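Local coordinates for ARF GTPase-activating protein GIT1 (Rattus norvegicus, PDB 6IUH) that probably acts as a scaffolding GTPase-activating protein for ARF GTPases, its C-terminal four-helix bundle serving here to bind a segment of another protein, at residues Glu14-Ile17 / Leu18-Gln22; Phe37-Asp40 / Ser41-Pro44; Leu73-Leu76 / Asn77-Tyr81; Gln121-Thr124 / Ile125-Glu129. All blocks are in the same frame, centred on the assembly; numbering follows the deposited sequence.

Contact 1: residues Glu14-Ile17 / Leu18-Gln22; sequences EDVI and LKTEQ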
ATOM      1  N   GLU A  14      -7.792 -12.883  11.830  1.00 39.60           N
ATOM      2  CA  GLU A  14      -6.410 -13.020  12.276  1.00 42.16           C
ATOM      3  C   GLU A  14      -5.451 -13.084  11.091  1.00 34.64           C
ATOM      4  O   GLU A  14      -4.391 -12.460  11.110  1.00 37.74           O
ATOM      5  CB  GLU A  14      -6.242 -14.264  13.153  1.00 50.47           C
ATOM      6  CG  GLU A  14      -6.858 -14.148  14.545  1.00 60.74           C
ATOM      7  CD  GLU A  14      -8.370 -14.289  14.542  1.00 68.05           C
ATOM      8  OE1 GLU A  14      -8.937 -14.655  13.490  1.00 73.85           O
ATOM      9  OE2 GLU A  14      -8.992 -14.037  15.597  1.00 73.11           O
ATOM     10  N   ASP A  15      -5.825 -13.837  10.061  1.00 36.90           N
ATOM     11  CA  ASP A  15      -4.990 -13.951   8.871  1.00 36.02           C
ATOM     12  C   ASP A  15      -4.918 -12.629   8.114  1.00 31.54           C
ATOM     13  O   ASP A  15      -3.856 -12.246   7.630  1.00 28.40           O
ATOM     14  CB  ASP A  15      -5.506 -15.054   7.946  1.00 35.85           C
ATOM     15  CG  ASP A  15      -5.175 -16.444   8.455  1.00 47.73           C
ATOM     16  OD1 ASP A  15      -4.224 -16.576   9.255  1.00 49.80           O
ATOM     17  OD2 ASP A  15      -5.861 -17.406   8.052  1.00 50.71           O
ATOM     18  N   VAL A  16      -6.045 -11.933   8.014  1.00 32.32           N
ATOM     19  CA  VAL A  16      -6.077 -10.655   7.310  1.00 28.71           C
ATOM     20  C   VAL A  16      -5.207  -9.628   8.024  1.00 28.93           C
ATOM     21  O   VAL A  16      -4.467  -8.880   7.386  1.00 28.04           O
ATOM     22  CB  VAL A  16      -7.513 -10.114   7.174  1.00 32.93           C
ATOM     23  CG1 VAL A  16      -7.512  -8.747   6.508  1.00 32.76           C
ATOM     24  CG2 VAL A  16      -8.356 -11.082   6.375  1.00 39.09           C
ATOM     25  N   ILE A  17      -5.285  -9.609   9.352  1.00 28.25           N
ATOM     26  CA  ILE A  17      -4.460  -8.706  10.151  1.00 30.46           C
ATOM     27  C   ILE A  17      -2.970  -8.976   9.937  1.00 34.09           C
ATOM     28  O   ILE A  17      -2.183  -8.042   9.765  1.00 30.26           O
ATOM     29  CB  ILE A  17      -4.795  -8.821  11.652  1.00 38.48           C
ATOM     30  CG1 ILE A  17      -6.162  -8.195  11.935  1.00 34.59           C
ATOM     31  CG2 ILE A  17      -3.726  -8.144  12.500  1.00 41.15           C
ATOM     32  CD1 ILE A  17      -6.632  -8.377  13.357  1.00 38.55           C
ATOM     33  N   LEU A  18      -2.591 -10.252   9.931  1.00 35.01           N
ATOM     34  CA  LEU A  18      -1.194 -10.635   9.732  1.00 35.20           C
ATOM     35  C   LEU A  18      -0.646 -10.136   8.398  1.00 31.81           C
ATOM     36  O   LEU A  18       0.437  -9.553   8.345  1.00 32.55           O
ATOM     37  CB  LEU A  18      -1.034 -12.157   9.821  1.00 41.02           C
ATOM     38  CG  LEU A  18      -1.151 -12.778  11.215  1.00 46.37           C
ATOM     39  CD1 LEU A  18      -0.970 -14.287  11.153  1.00 50.83           C
ATOM     40  CD2 LEU A  18      -0.141 -12.154  12.169  1.00 48.95           C
ATOM     41  N   LYS A  19      -1.396 -10.357   7.323  1.00 27.31           N
ATOM     42  CA  LYS A  19      -0.944  -9.939   6.002  1.00 28.72           C
ATOM     43  C   LYS A  19      -1.004  -8.422   5.850  1.00 29.39           C
ATOM     44  O   LYS A  19      -0.181  -7.830   5.154  1.00 32.28           O
ATOM     45  CB  LYS A  19      -1.770 -10.623   4.909  1.00 31.67           C
ATOM     46  CG  LYS A  19      -1.562 -12.131   4.841  1.00 33.72           C
ATOM     47  CD  LYS A  19      -0.104 -12.484   4.593  1.00 43.42           C
ATOM     48  CE  LYS A  19       0.114 -13.989   4.604  1.00 56.58           C
ATOM     49  NZ  LYS A  19      -0.182 -14.591   5.935  1.00 58.80           N
ATOM     50  N   THR A  20      -1.975  -7.794   6.508  1.00 26.38           N
ATOM     51  CA  THR A  20      -2.087  -6.340   6.488  1.00 25.56           C
ATOM     52  C   THR A  20      -0.886  -5.697   7.174  1.00 29.95           C
ATOM     53  O   THR A  20      -0.333  -4.713   6.685  1.00 24.63           O
ATOM     54  CB  THR A  20      -3.383  -5.859   7.174  1.00 25.96           C
ATOM     55  OG1 THR A  20      -4.514  -6.336   6.440  1.00 27.44           O
ATOM     56  CG2 THR A  20      -3.431  -4.340   7.230  1.00 28.59           C
ATOM     57  N   GLU A  21      -0.479  -6.263   8.306  1.00 27.72           N
ATOM     58  CA  GLU A  21       0.646  -5.715   9.057  1.00 27.85           C
ATOM     59  C   GLU A  21       1.961  -5.850   8.289  1.00 29.63           C
ATOM     60  O   GLU A  21       2.863  -5.030   8.453  1.00 32.94           O
ATOM     61  CB  GLU A  21       0.753  -6.388  10.426  1.00 33.43           C
ATOM     62  CG  GLU A  21      -0.329  -5.937  11.402  1.00 42.53           C
ATOM     63  CD  GLU A  21      -0.154  -6.518  12.792  1.00 47.24           C
ATOM     64  OE1 GLU A  21       0.713  -7.400  12.969  1.00 55.81           O
ATOM     65  OE2 GLU A  21      -0.884  -6.089  13.710  1.00 50.30           O
ATOM     66  N   GLN A  22       2.067  -6.874   7.447  1.00 29.82           N
ATOM     67  CA  GLN A  22       3.235  -7.017   6.584  1.00 30.07           C
ATOM     68  C   GLN A  22       3.221  -5.942   5.507  1.00 29.32           C
ATOM     69  O   GLN A  22       4.262  -5.404   5.141  1.00 31.59           O
ATOM     70  CB  GLN A  22       3.286  -8.407   5.948  1.00 38.53           C
ATOM     71  CG  GLN A  22       3.712  -9.508   6.904  1.00 46.35           C
ATOM     72  CD  GLN A  22       5.150  -9.354   7.362  1.00 53.80           C
ATOM     73  OE1 GLN A  22       6.003  -8.871   6.618  1.00 56.85           O
ATOM     74  NE2 GLN A  22       5.425  -9.762   8.596  1.00 62.24           N
TER
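Thr20 turns its hydroxyl back onto the carbonyl oxygen of Val16, one helical turn earlier. Thr20 OG1 donates to Val16 O at 2.7 Å. Thr20 N donates to the same oxygen at 2.9 Å. The two donors come from opposite faces of the carbonyl plane, and the hydroxyl stands 42° out of it. Two bonds thus grip one oxygen. The hydroxyl, on a buried residue, is satisfied within its own helix. It can do so because OG1 lies anti to the carbonyl carbon and beside the backbone N (chi1 -64°). The two side chains cross at a slant, Val16 CG1 lying 3.8 Å from Thr20 OG1.

One residue further along, Ile17 and Glu21 run side by side and point the same way. Glu21 OE2 ends 3.7 Å from Ile17 CG2, so the carboxylate lies alongside a methyl. Their backbones are joined as well: Glu21 N donates to Ile17 O at 2.9 Å. Lys19 and Asp15 carry opposite charges, but Lys19 NZ stays 5.6 Å from Asp15 OD1, too far for a salt bridge. Lys19 N still closes its turn on Asp15 O.

Both segments belong to helix 13-35. Val16 and Thr20 face Val123 of helix 101-128, and Thr20 also meets Met56 of helix 42-57. Ile17, Thr20 and Glu21 pack on apolar side chains of the bound chain of another protein.

Contact 2: residues Phe37-Asp40 / Ser41-Pro44; sequences FKHD and SFVP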
ATOM      1  N   PHE A  37      15.590  10.181   2.029  1.00 29.38           N
ATOM      2  CA  PHE A  37      16.181  10.314   0.699  1.00 31.71           C
ATOM      3  C   PHE A  37      16.986   9.084   0.286  1.00 34.52           C
ATOM      4  O   PHE A  37      17.980   9.198  -0.433  1.00 34.08           O
ATOM      5  CB  PHE A  37      17.064  11.562   0.625  1.00 35.55           C
ATOM      6  CG  PHE A  37      16.379  12.815   1.083  1.00 42.50           C
ATOM      7  CD1 PHE A  37      15.043  13.037   0.797  1.00 41.39           C
ATOM      8  CD2 PHE A  37      17.070  13.770   1.810  1.00 42.92           C
ATOM      9  CE1 PHE A  37      14.410  14.189   1.220  1.00 43.85           C
ATOM     10  CE2 PHE A  37      16.442  14.925   2.237  1.00 46.51           C
ATOM     11  CZ  PHE A  37      15.110  15.133   1.941  1.00 44.76           C
ATOM     12  N   LYS A  38      16.553   7.912   0.742  1.00 31.04           N
ATOM     13  CA  LYS A  38      17.139   6.656   0.289  1.00 32.65           C
ATOM     14  C   LYS A  38      16.500   6.244  -1.030  1.00 32.56           C
ATOM     15  O   LYS A  38      15.830   5.213  -1.108  1.00 32.60           O
ATOM     16  CB  LYS A  38      16.946   5.549   1.328  1.00 35.21           C
ATOM     17  CG  LYS A  38      17.415   5.900   2.726  1.00 40.35           C
ATOM     18  CD  LYS A  38      17.381   4.675   3.626  1.00 48.36           C
ATOM     19  CE  LYS A  38      18.251   3.561   3.061  1.00 59.17           C
ATOM     20  NZ  LYS A  38      18.218   2.337   3.909  1.00 62.70           N
ATOM     21  N   HIS A  39      16.706   7.050  -2.066  1.00 36.80           N
ATOM     22  CA  HIS A  39      16.028   6.841  -3.342  1.00 38.41           C
ATOM     23  C   HIS A  39      16.462   5.541  -4.016  1.00 42.72           C
ATOM     24  O   HIS A  39      15.735   4.992  -4.847  1.00 44.51           O
ATOM     25  CB  HIS A  39      16.272   8.037  -4.266  1.00 38.51           C
ATOM     26  CG  HIS A  39      15.772   9.337  -3.708  1.00 38.75           C
ATOM     27  ND1 HIS A  39      14.432   9.598  -3.523  1.00 44.67           N
ATOM     28  CD2 HIS A  39      16.431  10.440  -3.287  1.00 38.32           C
ATOM     29  CE1 HIS A  39      14.287  10.810  -3.018  1.00 28.94           C
ATOM     30  NE2 HIS A  39      15.487  11.344  -2.864  1.00 43.98           N
ATOM     31  N   ASP A  40      17.634   5.040  -3.641  1.00 35.72           N
ATOM     32  CA  ASP A  40      18.120   3.766  -4.159  1.00 41.78           C
ATOM     33  C   ASP A  40      17.334   2.590  -3.584  1.00 38.79           C
ATOM     34  O   ASP A  40      17.393   1.479  -4.109  1.00 46.33           O
ATOM     35  CB  ASP A  40      19.607   3.590  -3.851  1.00 46.00           C
ATOM     36  CG  ASP A  40      19.894   3.586  -2.362  1.00 44.70           C
ATOM     37  OD1 ASP A  40      19.308   4.420  -1.643  1.00 38.62           O
ATOM     38  OD2 ASP A  40      20.700   2.745  -1.913  1.00 52.85           O
ATOM     39  N   SER A  41      16.599   2.836  -2.504  1.00 35.00           N
ATOM     40  CA  SER A  41      15.868   1.771  -1.830  1.00 37.93           C
ATOM     41  C   SER A  41      14.427   1.650  -2.315  1.00 34.07           C
ATOM     42  O   SER A  41      13.680   0.791  -1.841  1.00 33.55           O
ATOM     43  CB  SER A  41      15.889   1.994  -0.315  1.00 48.07           C
ATOM     44  OG  SER A  41      17.209   1.908   0.195  1.00 61.47           O
ATOM     45  N   PHE A  42      14.033   2.498  -3.262  1.00 32.06           N
ATOM     46  CA  PHE A  42      12.646   2.504  -3.729  1.00 31.72           C
ATOM     47  C   PHE A  42      12.251   1.201  -4.424  1.00 30.85           C
ATOM     48  O   PHE A  42      11.160   0.681  -4.194  1.00 33.11           O
ATOM     49  CB  PHE A  42      12.396   3.688  -4.667  1.00 35.48           C
ATOM     50  CG  PHE A  42      12.098   4.980  -3.950  1.00 34.01           C
ATOM     51  CD1 PHE A  42      12.388   5.128  -2.604  1.00 32.07           C
ATOM     52  CD2 PHE A  42      11.515   6.040  -4.624  1.00 34.13           C
ATOM     53  CE1 PHE A  42      12.111   6.313  -1.943  1.00 31.23           C
ATOM     54  CE2 PHE A  42      11.236   7.228  -3.970  1.00 32.96           C
ATOM     55  CZ  PHE A  42      11.534   7.364  -2.627  1.00 28.19           C
ATOM     56  N   VAL A  43      13.134   0.674  -5.268  1.00 33.28           N
ATOM     57  CA  VAL A  43      12.846  -0.576  -5.973  1.00 38.69           C
ATOM     58  C   VAL A  43      12.745  -1.785  -5.027  1.00 39.83           C
ATOM     59  O   VAL A  43      11.761  -2.524  -5.095  1.00 35.54           O
ATOM     60  CB  VAL A  43      13.899  -0.865  -7.071  1.00 44.81           C
ATOM     61  CG1 VAL A  43      13.749  -2.284  -7.602  1.00 45.67           C
ATOM     62  CG2 VAL A  43      13.776   0.141  -8.195  1.00 46.34           C
ATOM     63  N   PRO A  44      13.741  -1.997  -4.140  1.00 42.42           N
ATOM     64  CA  PRO A  44      13.563  -3.150  -3.247  1.00 40.09           C
ATOM     65  C   PRO A  44      12.382  -2.991  -2.290  1.00 36.87           C
ATOM     66  O   PRO A  44      11.745  -3.989  -1.951  1.00 37.95           O
ATOM     67  CB  PRO A  44      14.887  -3.211  -2.477  1.00 48.96           C
ATOM     68  CG  PRO A  44      15.453  -1.845  -2.573  1.00 51.57           C
ATOM     69  CD  PRO A  44      15.042  -1.337  -3.917  1.00 49.88           C
TER
HETATM   70  O   HOH W   1      15.694   1.809  -6.034  1.00 49.09           O
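The turn that links helix 13-35 to helix 42-57 carries this contact. Phe37, just past the first helix, has the positive phi of a Schellman motif. Lys38 is then the centre of an inverse gamma turn, and a short 3-10 segment leads into the second helix. His39 and Phe42 meet across this entry. Their side chains lie side by side and point the same way. The edge of His39 is directed at the face of Phe42 in an offset edge-to-face pair, with centroids 5.4 Å apart and planes at 72°. His39 ND1 comes within 3.8 Å of Phe42 CZ. The backbone of the histidine takes part too: His39 CA sits over one face of the Phe42 ring, 4.3 Å from its centroid, as a CH-pi contact.

Two backbone bonds accompany the ring pair. Ser41 N donates to Lys38 O at 2.9 Å, from well above the carbonyl plane. The bond from Phe42 N to His39 O is weak. A water accepts from Val43 N at 2.9 Å and donates weakly to Asp40 O. Ser41 OG lies 3.5 Å from Lys38 CE, against the aliphatic part of that chain.

Phe42 is buried between Leu30 and Ala33 of helix 13-35 and Leu104 and Val108 of helix 101-128. The His39 ring also meets Phe101 at the start of helix 101-128.

Contact 3: residues Leu73-Leu76 / Asn77-Tyr81; sequences LRLL and NASAY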
ATOM      1  N   LEU A  73      -9.847  -5.154  -3.791  1.00 20.05           N
ATOM      2  CA  LEU A  73      -8.743  -5.910  -4.378  1.00 20.00           C
ATOM      3  C   LEU A  73      -8.252  -5.241  -5.650  1.00 22.56           C
ATOM      4  O   LEU A  73      -7.056  -5.244  -5.939  1.00 23.25           O
ATOM      5  CB  LEU A  73      -9.154  -7.354  -4.665  1.00 23.11           C
ATOM      6  CG  LEU A  73      -9.180  -8.276  -3.445  1.00 25.27           C
ATOM      7  CD1 LEU A  73      -9.597  -9.682  -3.843  1.00 26.87           C
ATOM      8  CD2 LEU A  73      -7.821  -8.287  -2.761  1.00 28.22           C
ATOM      9  N   ARG A  74      -9.176  -4.664  -6.410  1.00 20.94           N
ATOM     10  CA  ARG A  74      -8.817  -3.959  -7.631  0.58 21.98           C
ATOM     11  C   ARG A  74      -7.921  -2.766  -7.312  1.00 25.34           C
ATOM     12  O   ARG A  74      -6.917  -2.539  -7.986  1.00 22.66           O
ATOM     13  CB  ARG A  74     -10.068  -3.498  -8.380  0.58 25.14           C
ATOM     14  CG  ARG A  74      -9.780  -2.916  -9.753  0.58 32.56           C
ATOM     15  CD  ARG A  74     -11.064  -2.645 -10.524  0.58 38.41           C
ATOM     16  NE  ARG A  74     -11.897  -3.838 -10.641  0.58 38.15           N
ATOM     17  CZ  ARG A  74     -13.061  -4.000 -10.020  0.58 36.94           C
ATOM     18  NH1 ARG A  74     -13.539  -3.040  -9.242  0.58 36.89           N
ATOM     19  NH2 ARG A  74     -13.751  -5.121 -10.184  0.58 40.04           N
ATOM     20  N   LEU A  75      -8.282  -2.014  -6.278  1.00 25.19           N
ATOM     21  CA  LEU A  75      -7.493  -0.857  -5.871  1.00 26.38           C
ATOM     22  C   LEU A  75      -6.126  -1.278  -5.343  1.00 24.36           C
ATOM     23  O   LEU A  75      -5.103  -0.688  -5.694  1.00 26.06           O
ATOM     24  CB  LEU A  75      -8.240  -0.056  -4.808  1.00 26.71           C
ATOM     25  CG  LEU A  75      -7.545   1.206  -4.305  1.00 24.90           C
ATOM     26  CD1 LEU A  75      -7.287   2.163  -5.454  1.00 28.46           C
ATOM     27  CD2 LEU A  75      -8.400   1.867  -3.230  1.00 24.46           C
ATOM     28  N   LEU A  76      -6.125  -2.298  -4.491  1.00 22.97           N
ATOM     29  CA  LEU A  76      -4.901  -2.858  -3.930  1.00 26.26           C
ATOM     30  C   LEU A  76      -3.920  -3.296  -5.015  1.00 27.10           C
ATOM     31  O   LEU A  76      -2.755  -2.898  -5.010  1.00 23.16           O
ATOM     32  CB  LEU A  76      -5.232  -4.049  -3.030  1.00 27.09           C
ATOM     33  CG  LEU A  76      -4.066  -4.655  -2.253  1.00 26.86           C
ATOM     34  CD1 LEU A  76      -3.682  -3.753  -1.092  1.00 24.46           C
ATOM     35  CD2 LEU A  76      -4.399  -6.062  -1.766  1.00 27.10           C
ATOM     36  N   ASN A  77      -4.397  -4.119  -5.941  1.00 21.76           N
ATOM     37  CA  ASN A  77      -3.548  -4.658  -7.002  1.00 25.65           C
ATOM     38  C   ASN A  77      -3.064  -3.591  -7.979  1.00 25.87           C
ATOM     39  O   ASN A  77      -1.894  -3.578  -8.363  1.00 26.16           O
ATOM     40  CB  ASN A  77      -4.292  -5.757  -7.763  1.00 30.80           C
ATOM     41  CG  ASN A  77      -4.497  -7.009  -6.930  1.00 33.96           C
ATOM     42  OD1 ASN A  77      -3.638  -7.383  -6.131  1.00 39.35           O
ATOM     43  ND2 ASN A  77      -5.637  -7.665  -7.115  1.00 29.80           N
ATOM     44  N   ALA A  78      -3.962  -2.697  -8.378  1.00 21.56           N
ATOM     45  CA  ALA A  78      -3.616  -1.649  -9.335  1.00 25.84           C
ATOM     46  C   ALA A  78      -2.604  -0.665  -8.758  1.00 21.84           C
ATOM     47  O   ALA A  78      -1.736  -0.173  -9.475  1.00 22.79           O
ATOM     48  CB  ALA A  78      -4.862  -0.909  -9.790  1.00 25.10           C
ATOM     49  N   SER A  79      -2.719  -0.377  -7.466  1.00 23.15           N
ATOM     50  CA  SER A  79      -1.833   0.588  -6.824  1.00 23.77           C
ATOM     51  C   SER A  79      -0.441   0.006  -6.604  1.00 27.91           C
ATOM     52  O   SER A  79       0.561   0.725  -6.664  1.00 25.13           O
ATOM     53  CB  SER A  79      -2.431   1.053  -5.499  1.00 27.15           C
ATOM     54  OG  SER A  79      -3.718   1.605  -5.703  1.00 27.11           O
ATOM     55  N   ALA A  80      -0.382  -1.298  -6.354  1.00 24.32           N
ATOM     56  CA  ALA A  80       0.896  -1.979  -6.174  1.00 25.33           C
ATOM     57  C   ALA A  80       1.658  -2.016  -7.491  1.00 30.22           C
ATOM     58  O   ALA A  80       2.874  -1.826  -7.523  1.00 26.40           O
ATOM     59  CB  ALA A  80       0.685  -3.386  -5.640  1.00 25.52           C
ATOM     60  N   TYR A  81       0.925  -2.266  -8.572  1.00 25.23           N
ATOM     61  CA  TYR A  81       1.494  -2.292  -9.915  1.00 27.36           C
ATOM     62  C   TYR A  81       1.965  -0.902 -10.326  1.00 26.43           C
ATOM     63  O   TYR A  81       3.055  -0.742 -10.879  1.00 26.93           O
ATOM     64  CB  TYR A  81       0.463  -2.822 -10.911  1.00 24.03           C
ATOM     65  CG  TYR A  81       0.965  -2.944 -12.331  1.00 32.07           C
ATOM     66  CD1 TYR A  81       1.610  -4.094 -12.764  1.00 37.64           C
ATOM     67  CD2 TYR A  81       0.774  -1.917 -13.245  1.00 35.50           C
ATOM     68  CE1 TYR A  81       2.064  -4.212 -14.066  1.00 38.13           C
ATOM     69  CE2 TYR A  81       1.223  -2.024 -14.546  1.00 44.01           C
ATOM     70  CZ  TYR A  81       1.865  -3.173 -14.951  1.00 40.30           C
ATOM     71  OH  TYR A  81       2.311  -3.280 -16.248  1.00 49.94           O
TER
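The backbone is regular helix, with each amide of Asn77 to Ala80 bonded to the carbonyl four residues earlier. Ser79 adds a side-chain bond to this ladder. Ser79 OG donates to Leu75 O at 2.7 Å, while Ser79 N reaches that oxygen at 3.0 Å from the opposite face of the carbonyl plane. Chi1 of -57° puts the hydroxyl anti to the carbonyl carbon and folds it back over the preceding turn. Leu75 swings the other way: its CG is anti to the backbone N (chi1 -179°), and Leu75 CD1 approaches Ser79 OG to 3.6 Å. The hydroxyl is thus flanked by a carbonyl and a methyl.

The segments form the middle of helix 67-87 in a four-helix bundle. Its inner face is lined by Leu76, against Ile115 and Ala118 of helix 101-128 and Val53 of helix 42-57. Ser79 lies beside Asp114 and Ile115, and Leu75 packs on the backbone of the bound chain of another protein.

Asn77 lays its amide back along the helix. Asn77 ND2 is 3.0 Å from Leu73 O, but the angle is too poor for a hydrogen bond. Ala78 CB rests 3.2 Å from Arg74 O.

Contact 4: residues Gln121-Thr124 / Ile125-Glu129; sequences QLVT and ITTRE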
ATOM      1  N   GLN A 121      -9.643  -1.194   3.887  1.00 26.61           N
ATOM      2  CA  GLN A 121     -10.991  -1.566   3.469  1.00 22.03           C
ATOM      3  C   GLN A 121     -11.195  -3.069   3.601  1.00 24.73           C
ATOM      4  O   GLN A 121     -12.229  -3.521   4.082  1.00 24.22           O
ATOM      5  CB  GLN A 121     -11.256  -1.115   2.031  1.00 21.97           C
ATOM      6  CG  GLN A 121     -11.356   0.393   1.871  1.00 27.85           C
ATOM      7  CD  GLN A 121     -11.370   0.837   0.419  1.00 35.17           C
ATOM      8  OE1 GLN A 121     -11.324   0.018  -0.497  1.00 26.59           O
ATOM      9  NE2 GLN A 121     -11.428   2.145   0.205  1.00 37.23           N
ATOM     10  N   LEU A 122     -10.191  -3.834   3.188  1.00 21.47           N
ATOM     11  CA  LEU A 122     -10.247  -5.290   3.261  1.00 19.58           C
ATOM     12  C   LEU A 122     -10.304  -5.787   4.701  1.00 22.24           C
ATOM     13  O   LEU A 122     -10.985  -6.774   4.995  1.00 23.29           O
ATOM     14  CB  LEU A 122      -9.042  -5.896   2.540  1.00 17.11           C
ATOM     15  CG  LEU A 122      -9.077  -5.737   1.019  1.00 23.28           C
ATOM     16  CD1 LEU A 122      -7.723  -6.084   0.404  1.00 24.13           C
ATOM     17  CD2 LEU A 122     -10.170  -6.603   0.419  1.00 23.26           C
ATOM     18  N   VAL A 123      -9.586  -5.108   5.593  1.00 23.24           N
ATOM     19  CA  VAL A 123      -9.643  -5.426   7.016  1.00 24.84           C
ATOM     20  C   VAL A 123     -11.057  -5.210   7.545  1.00 21.63           C
ATOM     21  O   VAL A 123     -11.599  -6.053   8.262  1.00 25.67           O
ATOM     22  CB  VAL A 123      -8.657  -4.570   7.838  1.00 23.50           C
ATOM     23  CG1 VAL A 123      -8.911  -4.744   9.330  1.00 25.03           C
ATOM     24  CG2 VAL A 123      -7.223  -4.938   7.498  1.00 23.79           C
ATOM     25  N   THR A 124     -11.646  -4.078   7.176  1.00 24.54           N
ATOM     26  CA  THR A 124     -12.996  -3.726   7.606  1.00 24.94           C
ATOM     27  C   THR A 124     -14.029  -4.721   7.085  1.00 27.32           C
ATOM     28  O   THR A 124     -14.881  -5.188   7.840  1.00 25.86           O
ATOM     29  CB  THR A 124     -13.381  -2.309   7.135  1.00 29.85           C
ATOM     30  OG1 THR A 124     -12.520  -1.348   7.758  1.00 32.04           O
ATOM     31  CG2 THR A 124     -14.824  -1.997   7.496  1.00 34.50           C
ATOM     32  N   ILE A 125     -13.948  -5.036   5.795  1.00 24.46           N
ATOM     33  CA  ILE A 125     -14.862  -5.990   5.173  1.00 27.69           C
ATOM     34  C   ILE A 125     -14.833  -7.332   5.889  1.00 28.51           C
ATOM     35  O   ILE A 125     -15.876  -7.901   6.212  1.00 25.67           O
ATOM     36  CB  ILE A 125     -14.520  -6.225   3.690  1.00 26.85           C
ATOM     37  CG1 ILE A 125     -14.754  -4.956   2.871  1.00 24.38           C
ATOM     38  CG2 ILE A 125     -15.348  -7.368   3.130  1.00 31.02           C
ATOM     39  CD1 ILE A 125     -14.070  -4.987   1.517  1.00 23.39           C
ATOM     40  N   THR A 126     -13.628  -7.828   6.138  1.00 26.26           N
ATOM     41  CA  THR A 126     -13.453  -9.137   6.750  1.00 30.00           C
ATOM     42  C   THR A 126     -14.057  -9.180   8.149  1.00 32.42           C
ATOM     43  O   THR A 126     -14.750 -10.132   8.506  1.00 34.65           O
ATOM     44  CB  THR A 126     -11.968  -9.520   6.819  1.00 35.78           C
ATOM     45  OG1 THR A 126     -11.438  -9.601   5.489  1.00 33.66           O
ATOM     46  CG2 THR A 126     -11.794 -10.860   7.508  1.00 36.96           C
ATOM     47  N   THR A 127     -13.809  -8.135   8.929  1.00 29.01           N
ATOM     48  CA  THR A 127     -14.288  -8.074  10.306  1.00 32.58           C
ATOM     49  C   THR A 127     -15.812  -8.025  10.407  1.00 35.25           C
ATOM     50  O   THR A 127     -16.400  -8.643  11.296  1.00 38.06           O
ATOM     51  CB  THR A 127     -13.707  -6.848  11.039  1.00 42.67           C
ATOM     52  OG1 THR A 127     -12.281  -6.839  10.900  1.00 58.54           O
ATOM     53  CG2 THR A 127     -14.068  -6.889  12.517  1.00 39.87           C
ATOM     54  N   ARG A 128     -16.453  -7.298   9.497  1.00 32.17           N
ATOM     55  CA  ARG A 128     -17.902  -7.116   9.544  0.54 35.11           C
ATOM     56  C   ARG A 128     -18.663  -8.385   9.173  1.00 35.39           C
ATOM     57  O   ARG A 128     -19.856  -8.507   9.449  1.00 36.69           O
ATOM     58  CB  ARG A 128     -18.327  -5.974   8.618  0.54 36.43           C
ATOM     59  CG  ARG A 128     -17.883  -4.601   9.085  0.54 37.94           C
ATOM     60  CD  ARG A 128     -18.597  -3.503   8.314  0.54 39.96           C
ATOM     61  NE  ARG A 128     -20.047  -3.593   8.455  0.54 41.56           N
ATOM     62  CZ  ARG A 128     -20.737  -3.045   9.451  0.54 42.97           C
ATOM     63  NH1 ARG A 128     -20.109  -2.366  10.401  0.54 48.41           N
ATOM     64  NH2 ARG A 128     -22.056  -3.178   9.499  0.54 44.70           N
ATOM     65  N   GLU A 129     -17.976  -9.328   8.538  1.00 33.76           N
ATOM     66  CA  GLU A 129     -18.624 -10.563   8.108  1.00 40.47           C
ATOM     67  C   GLU A 129     -18.386 -11.705   9.090  1.00 54.87           C
ATOM     68  O   GLU A 129     -18.715 -12.858   8.803  1.00 52.45           O
ATOM     69  CB  GLU A 129     -18.133 -10.965   6.717  1.00 35.47           C
ATOM     70  CG  GLU A 129     -18.412  -9.925   5.650  1.00 34.50           C
ATOM     71  CD  GLU A 129     -19.896  -9.702   5.437  1.00 36.92           C
ATOM     72  OE1 GLU A 129     -20.669 -10.674   5.579  1.00 45.57           O
ATOM     73  OE2 GLU A 129     -20.285  -8.558   5.126  1.00 36.10           O
TER
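Thr126 and Thr127 have similar first torsions, -62° and -52°, which place each OG1 anti to the carbonyl carbon and aim it at the turn before. Thr126 OG1 donates to Leu122 O at 2.9 Å. Thr127 OG1 donates to Val123 O at 2.8 Å. Each oxygen also takes the amide of the same threonine, and in both cases hydroxyl and amide arrive from opposite faces of the carbonyl plane. Two successive carbonyls are therefore doubly gripped.

Ile125 lies against the turn before it. Ile125 CG1 lies 3.1 Å from Gln121 O, and Ile125 CD1 comes to 4.4 Å from Leu122 CD2. Thr124 and Arg128 run alongside, with Thr124 CG2 4.1 Å from Arg128 CD.

This is the last part of helix 101-128. Ile125 packs on Pro68, Val69 and Ser72 of helix 67-87, and Gln121 OE1 is hydrogen-bonded to Ser72. Thr124 OG1 bonds to Lys120 O and to an acidic side chain of the bound chain of another protein.

All three threonine hydroxyls thus bond to a carbonyl of the helix. For Thr126 this probably helps the buried hydroxyl lie against Val16 and Phe60. That of Thr124 also bonds to the partner chain.

How the contacts relate
Contacts 1, 3 and 4 are turns within helices of one bundle, and contact 2 is the link between two of its helices. Contact 1 and contact 4 have centres 12 Å apart and touch: Thr20 OG1 is 3.2 Å from Val123 CG2, and Val16 CG2 is 3.5 Å from Thr126 OG1. Contact 3 touches contact 4 through leucines, with Leu73 CD2 3.9 Å from Leu122 CD1. Contact 4 thus adjoins both. Contacts 1 and 3 do not meet, their nearest atoms being about 8 Å apart. Contact 2 lies at the far end, with its centre about 32 Å from that of contact 4. Contacts 1, 3 and 4 all reach the bound chain of another protein, whereas contact 2 does not.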